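Local structure of conserved exported protein (Bacteroides fragilis, 3CLW) at residues N398-I412 with I429-I443. The protein is of unknown function but probably hydrolyses O-glycosidic bonds between sugars or in related glycosides. Numbering follows the deposited sequence.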
ATOM      1  N   ASN A 398      -8.460  11.441   3.206  1.00 33.33           N
ATOM      2  CA  ASN A 398      -8.090  12.519   4.129  1.00 33.67           C
ATOM      3  C   ASN A 398      -6.584  12.735   4.039  1.00 34.27           C
ATOM      4  O   ASN A 398      -6.089  13.856   4.089  1.00 34.25           O
ATOM      5  CB  ASN A 398      -8.454  12.149   5.587  1.00 33.38           C
ATOM      6  CG  ASN A 398      -9.872  12.588   5.978  1.00 35.44           C
ATOM      7  OD1 ASN A 398     -10.112  13.755   6.379  1.00 37.02           O
ATOM      8  ND2 ASN A 398     -10.810  11.661   5.880  1.00 29.83           N
ATOM      9  N   TYR A 399      -5.862  11.629   3.912  1.00 34.57           N
ATOM     10  CA  TYR A 399      -4.418  11.672   3.720  1.00 34.78           C
ATOM     11  C   TYR A 399      -4.031  11.815   2.250  1.00 34.55           C
ATOM     12  O   TYR A 399      -3.443  12.838   1.855  1.00 33.25           O
ATOM     13  CB  TYR A 399      -3.783  10.418   4.299  1.00 34.73           C
ATOM     14  CG  TYR A 399      -3.831  10.343   5.792  1.00 35.61           C
ATOM     15  CD1 TYR A 399      -2.874  10.998   6.580  1.00 35.12           C
ATOM     16  CD2 TYR A 399      -4.823   9.589   6.442  1.00 35.53           C
ATOM     17  CE1 TYR A 399      -2.905  10.913   7.990  1.00 32.87           C
ATOM     18  CE2 TYR A 399      -4.853   9.500   7.842  1.00 33.43           C
ATOM     19  CZ  TYR A 399      -3.893  10.171   8.593  1.00 34.41           C
ATOM     20  OH  TYR A 399      -3.938  10.076   9.961  1.00 38.62           O
ATOM     21  N   SER A 400      -4.383  10.791   1.451  1.00 34.33           N
ATOM     22  CA  SER A 400      -3.886  10.669   0.088  1.00 34.08           C
ATOM     23  C   SER A 400      -4.193  11.820  -0.823  1.00 33.98           C
ATOM     24  O   SER A 400      -3.349  12.180  -1.645  1.00 34.55           O
ATOM     25  CB  SER A 400      -4.285   9.319  -0.559  1.00 34.94           C
ATOM     26  OG  SER A 400      -5.685   9.195  -0.802  1.00 35.67           O
ATOM     27  N   PHE A 401      -5.377  12.416  -0.693  1.00 34.13           N
ATOM     28  CA  PHE A 401      -5.822  13.496  -1.630  1.00 34.38           C
ATOM     29  C   PHE A 401      -5.035  14.806  -1.385  1.00 34.47           C
ATOM     30  O   PHE A 401      -4.789  15.575  -2.306  1.00 33.62           O
ATOM     31  CB  PHE A 401      -7.364  13.717  -1.499  1.00 34.27           C
ATOM     32  CG  PHE A 401      -7.960  14.706  -2.487  1.00 32.56           C
ATOM     33  CD1 PHE A 401      -8.524  14.269  -3.680  1.00 32.54           C
ATOM     34  CD2 PHE A 401      -8.014  16.068  -2.196  1.00 35.01           C
ATOM     35  CE1 PHE A 401      -9.139  15.192  -4.598  1.00 31.73           C
ATOM     36  CE2 PHE A 401      -8.601  17.007  -3.110  1.00 31.18           C
ATOM     37  CZ  PHE A 401      -9.160  16.559  -4.305  1.00 31.70           C
ATOM     38  N   PHE A 402      -4.621  15.014  -0.127  1.00 34.93           N
ATOM     39  CA  PHE A 402      -3.963  16.243   0.325  1.00 35.94           C
ATOM     40  C   PHE A 402      -2.431  16.119   0.621  1.00 36.98           C
ATOM     41  O   PHE A 402      -1.668  17.086   0.484  1.00 36.71           O
ATOM     42  CB  PHE A 402      -4.707  16.739   1.559  1.00 35.92           C
ATOM     43  CG  PHE A 402      -6.147  17.103   1.291  1.00 35.86           C
ATOM     44  CD1 PHE A 402      -6.463  18.305   0.655  1.00 35.04           C
ATOM     45  CD2 PHE A 402      -7.182  16.234   1.657  1.00 33.94           C
ATOM     46  CE1 PHE A 402      -7.788  18.655   0.407  1.00 35.56           C
ATOM     47  CE2 PHE A 402      -8.499  16.560   1.406  1.00 34.74           C
ATOM     48  CZ  PHE A 402      -8.808  17.779   0.769  1.00 34.74           C
ATOM     49  N   VAL A 403      -1.997  14.924   1.005  1.00 37.54           N
ATOM     50  CA  VAL A 403      -0.577  14.656   1.292  1.00 38.05           C
ATOM     51  C   VAL A 403       0.132  14.121   0.039  1.00 37.72           C
ATOM     52  O   VAL A 403       0.125  12.924  -0.232  1.00 38.75           O
ATOM     53  CB  VAL A 403      -0.384  13.715   2.538  1.00 37.76           C
ATOM     54  CG1 VAL A 403       1.108  13.654   2.936  1.00 37.81           C
ATOM     55  CG2 VAL A 403      -1.192  14.226   3.739  1.00 38.72           C
ATOM     56  N   ARG A 404       0.723  15.027  -0.721  1.00 37.06           N
ATOM     57  CA  ARG A 404       1.210  14.738  -2.081  1.00 37.50           C
ATOM     58  C   ARG A 404       2.707  14.378  -2.133  1.00 37.69           C
ATOM     59  O   ARG A 404       3.471  14.791  -1.255  1.00 38.76           O
ATOM     60  CB  ARG A 404       0.983  15.972  -2.967  1.00 35.73           C
ATOM     61  CG  ARG A 404      -0.449  16.411  -3.140  1.00 35.82           C
ATOM     62  CD  ARG A 404      -1.021  15.792  -4.404  1.00 39.23           C
ATOM     63  NE  ARG A 404      -1.846  14.683  -4.046  1.00 33.37           N
ATOM     64  CZ  ARG A 404      -2.411  13.855  -4.899  1.00 31.07           C
ATOM     65  NH1 ARG A 404      -2.195  13.925  -6.204  1.00 29.34           N
ATOM     66  NH2 ARG A 404      -3.149  12.891  -4.397  1.00 29.91           N
ATOM     67  N   PRO A 405       3.132  13.630  -3.167  1.00 38.27           N
ATOM     68  CA  PRO A 405       4.559  13.257  -3.307  1.00 38.82           C
ATOM     69  C   PRO A 405       5.489  14.446  -3.147  1.00 38.92           C
ATOM     70  O   PRO A 405       5.287  15.462  -3.773  1.00 39.58           O
ATOM     71  CB  PRO A 405       4.649  12.727  -4.745  1.00 38.86           C
ATOM     72  CG  PRO A 405       3.289  12.154  -4.998  1.00 38.82           C
ATOM     73  CD  PRO A 405       2.307  13.047  -4.243  1.00 37.79           C
ATOM     74  N   GLY A 406       6.498  14.326  -2.307  1.00 38.76           N
ATOM     75  CA  GLY A 406       7.489  15.401  -2.175  1.00 39.23           C
ATOM     76  C   GLY A 406       7.290  16.214  -0.907  1.00 39.31           C
ATOM     77  O   GLY A 406       8.204  16.880  -0.464  1.00 39.86           O
ATOM     78  N   MET A 407       6.090  16.153  -0.321  1.00 38.77           N
ATOM     79  CA  MET A 407       5.810  16.883   0.903  1.00 37.06           C
ATOM     80  C   MET A 407       6.629  16.246   1.997  1.00 38.35           C
ATOM     81  O   MET A 407       6.937  15.061   1.941  1.00 39.10           O
ATOM     82  CB  MET A 407       4.327  16.819   1.283  1.00 36.69           C
ATOM     83  CG  MET A 407       3.408  17.788   0.507  1.00 36.00           C
ATOM     84  SD  MET A 407       1.773  17.862   1.266  1.00 31.77           S
ATOM     85  CE  MET A 407       1.066  19.130   0.259  1.00 34.87           C
ATOM     86  N   LYS A 408       6.961  17.016   3.017  1.00 38.39           N
ATOM     87  CA  LYS A 408       7.614  16.424   4.160  1.00 38.73           C
ATOM     88  C   LYS A 408       6.708  16.497   5.363  1.00 38.38           C
ATOM     89  O   LYS A 408       5.974  17.459   5.516  1.00 38.87           O
ATOM     90  CB  LYS A 408       8.966  17.097   4.371  1.00 39.01           C
ATOM     91  CG  LYS A 408       9.875  16.723   3.207  1.00 41.62           C
ATOM     92  CD  LYS A 408      11.223  17.354   3.262  1.00 48.53           C
ATOM     93  CE  LYS A 408      12.114  16.746   2.193  1.00 51.07           C
ATOM     94  NZ  LYS A 408      12.949  17.829   1.581  1.00 56.25           N
ATOM     95  N   ARG A 409       6.714  15.443   6.169  1.00 37.91           N
ATOM     96  CA  ARG A 409       6.102  15.491   7.471  1.00 38.54           C
ATOM     97  C   ARG A 409       6.883  16.477   8.363  1.00 39.29           C
ATOM     98  O   ARG A 409       8.109  16.514   8.338  1.00 39.73           O
ATOM     99  CB  ARG A 409       6.061  14.108   8.124  1.00 37.10           C
ATOM    100  CG  ARG A 409       5.201  14.091   9.346  1.00 36.99           C
ATOM    101  CD  ARG A 409       4.998  12.712   9.884  1.00 35.57           C
ATOM    102  NE  ARG A 409       6.181  12.206  10.574  1.00 38.68           N
ATOM    103  CZ  ARG A 409       6.383  12.297  11.891  1.00 39.49           C
ATOM    104  NH1 ARG A 409       5.506  12.929  12.653  1.00 38.93           N
ATOM    105  NH2 ARG A 409       7.468  11.773  12.451  1.00 37.43           N
ATOM    106  N   ILE A 410       6.151  17.279   9.127  1.00 40.34           N
ATOM    107  CA  ILE A 410       6.751  18.290  10.004  1.00 40.52           C
ATOM    108  C   ILE A 410       6.141  18.102  11.375  1.00 40.95           C
ATOM    109  O   ILE A 410       5.173  17.343  11.524  1.00 41.08           O
ATOM    110  CB  ILE A 410       6.542  19.725   9.468  1.00 40.57           C
ATOM    111  CG1 ILE A 410       5.038  20.043   9.286  1.00 41.54           C
ATOM    112  CG2 ILE A 410       7.280  19.898   8.162  1.00 40.19           C
ATOM    113  CD1 ILE A 410       4.764  21.391   8.679  1.00 40.51           C
ATOM    114  N   ALA A 411       6.728  18.747  12.380  1.00 41.84           N
ATOM    115  CA  ALA A 411       6.274  18.598  13.764  1.00 42.90           C
ATOM    116  C   ALA A 411       4.933  19.298  14.031  1.00 43.21           C
ATOM    117  O   ALA A 411       4.677  20.404  13.539  1.00 43.47           O
ATOM    118  CB  ALA A 411       7.351  19.136  14.734  1.00 43.00           C
ATOM    119  N   ILE A 412       4.094  18.650  14.823  1.00 43.98           N
ATOM    120  CA  ILE A 412       2.887  19.277  15.368  1.00 45.03           C
ATOM    121  C   ILE A 412       2.723  18.715  16.789  1.00 46.21           C
ATOM    122  O   ILE A 412       2.370  17.568  16.975  1.00 45.83           O
ATOM    123  CB  ILE A 412       1.611  19.080  14.460  1.00 45.14           C
ATOM    124  CG1 ILE A 412       0.341  19.627  15.148  1.00 45.68           C
ATOM    125  CG2 ILE A 412       1.406  17.602  14.086  1.00 45.86           C
ATOM    126  CD1 ILE A 412      -0.877  19.833  14.238  1.00 43.82           C
ATOM    127  N   ILE A 429      -2.962  13.272  15.367  1.00 41.62           N
ATOM    128  CA  ILE A 429      -2.847  14.376  14.465  1.00 42.01           C
ATOM    129  C   ILE A 429      -1.405  14.516  14.010  1.00 41.20           C
ATOM    130  O   ILE A 429      -0.479  14.293  14.787  1.00 40.72           O
ATOM    131  CB  ILE A 429      -3.470  15.658  15.090  1.00 42.39           C
ATOM    132  CG1 ILE A 429      -3.246  16.887  14.208  1.00 42.78           C
ATOM    133  CG2 ILE A 429      -2.904  15.886  16.436  1.00 44.68           C
ATOM    134  CD1 ILE A 429      -4.114  18.063  14.601  1.00 42.79           C
ATOM    135  N   SER A 430      -1.244  14.851  12.723  1.00 40.34           N
ATOM    136  CA  SER A 430       0.060  14.917  12.051  1.00 39.27           C
ATOM    137  C   SER A 430      -0.027  15.994  10.990  1.00 38.40           C
ATOM    138  O   SER A 430      -1.122  16.326  10.550  1.00 37.83           O
ATOM    139  CB  SER A 430       0.425  13.553  11.412  1.00 39.29           C
ATOM    140  OG  SER A 430      -0.589  13.095  10.503  1.00 40.60           O
ATOM    141  N   SER A 431       1.119  16.550  10.593  1.00 37.95           N
ATOM    142  CA  SER A 431       1.158  17.614   9.589  1.00 38.22           C
ATOM    143  C   SER A 431       2.229  17.401   8.534  1.00 38.08           C
ATOM    144  O   SER A 431       3.202  16.694   8.779  1.00 39.39           O
ATOM    145  CB  SER A 431       1.333  18.985  10.254  1.00 37.71           C
ATOM    146  OG  SER A 431       0.285  19.237  11.163  1.00 37.22           O
ATOM    147  N   TYR A 432       2.050  18.017   7.366  1.00 37.39           N
ATOM    148  CA  TYR A 432       2.895  17.750   6.191  1.00 37.75           C
ATOM    149  C   TYR A 432       2.900  19.016   5.427  1.00 37.54           C
ATOM    150  O   TYR A 432       1.931  19.731   5.487  1.00 37.81           O
ATOM    151  CB  TYR A 432       2.315  16.615   5.290  1.00 37.09           C
ATOM    152  CG  TYR A 432       2.003  15.399   6.094  1.00 36.08           C
ATOM    153  CD1 TYR A 432       2.897  14.345   6.159  1.00 35.46           C
ATOM    154  CD2 TYR A 432       0.839  15.326   6.840  1.00 35.19           C
ATOM    155  CE1 TYR A 432       2.649  13.270   6.954  1.00 35.55           C
ATOM    156  CE2 TYR A 432       0.564  14.237   7.634  1.00 36.73           C
ATOM    157  CZ  TYR A 432       1.479  13.217   7.690  1.00 37.09           C
ATOM    158  OH  TYR A 432       1.221  12.124   8.463  1.00 38.17           O
ATOM    159  N   THR A 433       3.971  19.292   4.696  1.00 38.46           N
ATOM    160  CA  THR A 433       4.027  20.517   3.890  1.00 39.60           C
ATOM    161  C   THR A 433       4.882  20.401   2.627  1.00 40.95           C
ATOM    162  O   THR A 433       5.829  19.628   2.573  1.00 41.31           O
ATOM    163  CB  THR A 433       4.506  21.758   4.708  1.00 39.44           C
ATOM    164  OG1 THR A 433       4.366  22.943   3.909  1.00 40.22           O
ATOM    165  CG2 THR A 433       5.957  21.632   5.134  1.00 38.26           C
ATOM    166  N   ASP A 434       4.542  21.190   1.623  1.00 41.90           N
ATOM    167  CA  ASP A 434       5.424  21.394   0.486  1.00 43.83           C
ATOM    168  C   ASP A 434       5.996  22.824   0.458  1.00 44.77           C
ATOM    169  O   ASP A 434       6.529  23.265  -0.559  1.00 45.42           O
ATOM    170  CB  ASP A 434       4.673  21.109  -0.827  1.00 43.80           C
ATOM    171  CG  ASP A 434       3.482  22.062  -1.058  1.00 43.85           C
ATOM    172  OD1 ASP A 434       3.063  22.798  -0.130  1.00 41.28           O
ATOM    173  OD2 ASP A 434       2.951  22.055  -2.190  1.00 45.77           O
ATOM    174  N   GLY A 435       5.865  23.542   1.568  1.00 45.86           N
ATOM    175  CA  GLY A 435       6.266  24.937   1.624  1.00 47.18           C
ATOM    176  C   GLY A 435       5.253  25.934   1.061  1.00 48.42           C
ATOM    177  O   GLY A 435       5.499  27.140   1.101  1.00 48.45           O
ATOM    178  N   LYS A 436       4.135  25.444   0.523  1.00 48.82           N
ATOM    179  CA  LYS A 436       3.080  26.323  -0.010  1.00 50.11           C
ATOM    180  C   LYS A 436       1.754  26.088   0.715  1.00 49.85           C
ATOM    181  O   LYS A 436       0.983  27.022   0.900  1.00 50.39           O
ATOM    182  CB  LYS A 436       2.859  26.109  -1.519  1.00 50.27           C
ATOM    183  CG  LYS A 436       4.027  26.479  -2.433  1.00 53.76           C
ATOM    184  CD  LYS A 436       3.950  25.645  -3.713  1.00 59.75           C
ATOM    185  CE  LYS A 436       5.338  25.135  -4.161  1.00 63.45           C
ATOM    186  NZ  LYS A 436       6.000  26.018  -5.198  1.00 65.36           N
ATOM    187  N   GLU A 437       1.494  24.827   1.063  1.00 49.05           N
ATOM    188  CA  GLU A 437       0.333  24.382   1.831  1.00 48.41           C
ATOM    189  C   GLU A 437       0.845  23.699   3.077  1.00 46.62           C
ATOM    190  O   GLU A 437       1.865  23.005   3.015  1.00 46.35           O
ATOM    191  CB  GLU A 437      -0.458  23.313   1.045  1.00 48.27           C
ATOM    192  CG  GLU A 437      -1.727  23.830   0.377  1.00 50.97           C
ATOM    193  CD  GLU A 437      -2.493  22.774  -0.448  1.00 51.14           C
ATOM    194  OE1 GLU A 437      -3.153  23.176  -1.427  1.00 55.58           O
ATOM    195  OE2 GLU A 437      -2.482  21.561  -0.117  1.00 55.60           O
ATOM    196  N   VAL A 438       0.131  23.852   4.190  1.00 44.71           N
ATOM    197  CA  VAL A 438       0.340  22.988   5.338  1.00 43.50           C
ATOM    198  C   VAL A 438      -0.945  22.177   5.543  1.00 43.05           C
ATOM    199  O   VAL A 438      -2.037  22.745   5.666  1.00 42.26           O
ATOM    200  CB  VAL A 438       0.797  23.763   6.606  1.00 43.74           C
ATOM    201  CG1 VAL A 438       1.003  22.820   7.810  1.00 43.97           C
ATOM    202  CG2 VAL A 438       2.092  24.495   6.327  1.00 43.69           C
ATOM    203  N   VAL A 439      -0.780  20.844   5.548  1.00 41.55           N
ATOM    204  CA  VAL A 439      -1.861  19.874   5.611  1.00 39.82           C
ATOM    205  C   VAL A 439      -1.820  19.162   6.955  1.00 39.87           C
ATOM    206  O   VAL A 439      -0.814  18.576   7.328  1.00 40.68           O
ATOM    207  CB  VAL A 439      -1.725  18.812   4.458  1.00 40.42           C
ATOM    208  CG1 VAL A 439      -2.750  17.668   4.609  1.00 38.03           C
ATOM    209  CG2 VAL A 439      -1.799  19.476   3.067  1.00 38.31           C
ATOM    210  N   THR A 440      -2.913  19.221   7.688  1.00 39.04           N
ATOM    211  CA  THR A 440      -2.999  18.576   8.982  1.00 39.03           C
ATOM    212  C   THR A 440      -4.173  17.578   8.992  1.00 38.97           C
ATOM    213  O   THR A 440      -5.270  17.880   8.522  1.00 38.92           O
ATOM    214  CB  THR A 440      -3.124  19.649  10.083  1.00 38.84           C
ATOM    215  OG1 THR A 440      -1.986  20.523   9.995  1.00 40.02           O
ATOM    216  CG2 THR A 440      -3.158  19.038  11.435  1.00 38.26           C
ATOM    217  N   VAL A 441      -3.928  16.377   9.486  1.00 39.16           N
ATOM    218  CA  VAL A 441      -4.970  15.363   9.501  1.00 39.40           C
ATOM    219  C   VAL A 441      -5.148  14.908  10.928  1.00 39.89           C
ATOM    220  O   VAL A 441      -4.205  14.413  11.546  1.00 40.58           O
ATOM    221  CB  VAL A 441      -4.645  14.151   8.570  1.00 39.33           C
ATOM    222  CG1 VAL A 441      -5.778  13.144   8.569  1.00 38.67           C
ATOM    223  CG2 VAL A 441      -4.357  14.605   7.149  1.00 39.06           C
ATOM    224  N   ALA A 442      -6.356  15.103  11.438  1.00 39.84           N
ATOM    225  CA  ALA A 442      -6.700  14.838  12.815  1.00 40.59           C
ATOM    226  C   ALA A 442      -7.710  13.726  12.902  1.00 40.69           C
ATOM    227  O   ALA A 442      -8.770  13.782  12.276  1.00 41.43           O
ATOM    228  CB  ALA A 442      -7.249  16.098  13.475  1.00 40.24           C
ATOM    229  N   ILE A 443      -7.384  12.698  13.668  1.00 41.17           N
ATOM    230  CA  ILE A 443      -8.355  11.636  13.917  1.00 41.78           C
ATOM    231  C   ILE A 443      -8.909  11.780  15.304  1.00 42.81           C
ATOM    232  O   ILE A 443      -8.147  11.727  16.278  1.00 42.76           O
ATOM    233  CB  ILE A 443      -7.743  10.217  13.795  1.00 41.27           C
ATOM    234  CG1 ILE A 443      -6.985  10.070  12.475  1.00 40.54           C
ATOM    235  CG2 ILE A 443      -8.839   9.140  13.967  1.00 39.30           C
ATOM    236  CD1 ILE A 443      -6.098   8.844  12.430  1.00 40.44           C
TER
HETATM  237  O   HOH W   1      -2.675  12.066  11.330  1.00 35.36           O
HETATM  238  O   HOH W   2      -2.781  19.102  -1.229  1.00 38.90           O
HETATM  239  O   HOH W   3       3.501  15.277  12.084  1.00 35.06           O
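Val441 lays its CG1 methyl over one face of the Tyr399 ring, 3.7 Å from the ring centroid and displaced toward the rim, a CH-pi contact. With CG beside its own backbone N (chi1 -69°), the ring points its OH toward Ile443 and brings it to 3.5 Å from Ile443 CD1, the two side chains crossing at about a right angle. The Tyr399 hydroxyl, Ser430 OG and Val441 O share one water, and Ser430 OG also hydrogen-bonds Tyr432 OH at 2.9 Å, which links the two phenols through a buried polar chain.

Tyr432 stands on the same face of the hairpin. Val403 sets CG1 over one face of its ring, 4.1 Å from the centroid, while CG2 turns to Val439 CG1. Arg409 slants past the CE1 side, its CG 3.6 Å from Tyr432 CE1, before the chain bends at chi3 (75°) and NE bonds to Gln17. In the family 30 hydrolases a beta-sandwich domain packs beside the TIM barrel, and the arrangement here is consistent with it: helix 391-400 and the loop after it cover one face of hairpin 427-444, helix 328-347 also touches this layer, and strand 408-414 joins the hairpin antiparallel at its edge.

That edge is sewn by two backbone hydrogen bonds, Lys408 N to Thr433 O (2.9 Å) and Thr433 N to Lys408 O (2.8 Å). On the other face of the hairpin, Ile410 CG2 and CD1 both touch Thr433 CG2. Ile412 CD1 touches both Ile429 CD1 and Thr440 CG2, and Ser431 OG, which hydrogen-bonds Thr440 OG1, lies 3.3 Å from Ile412 CD1.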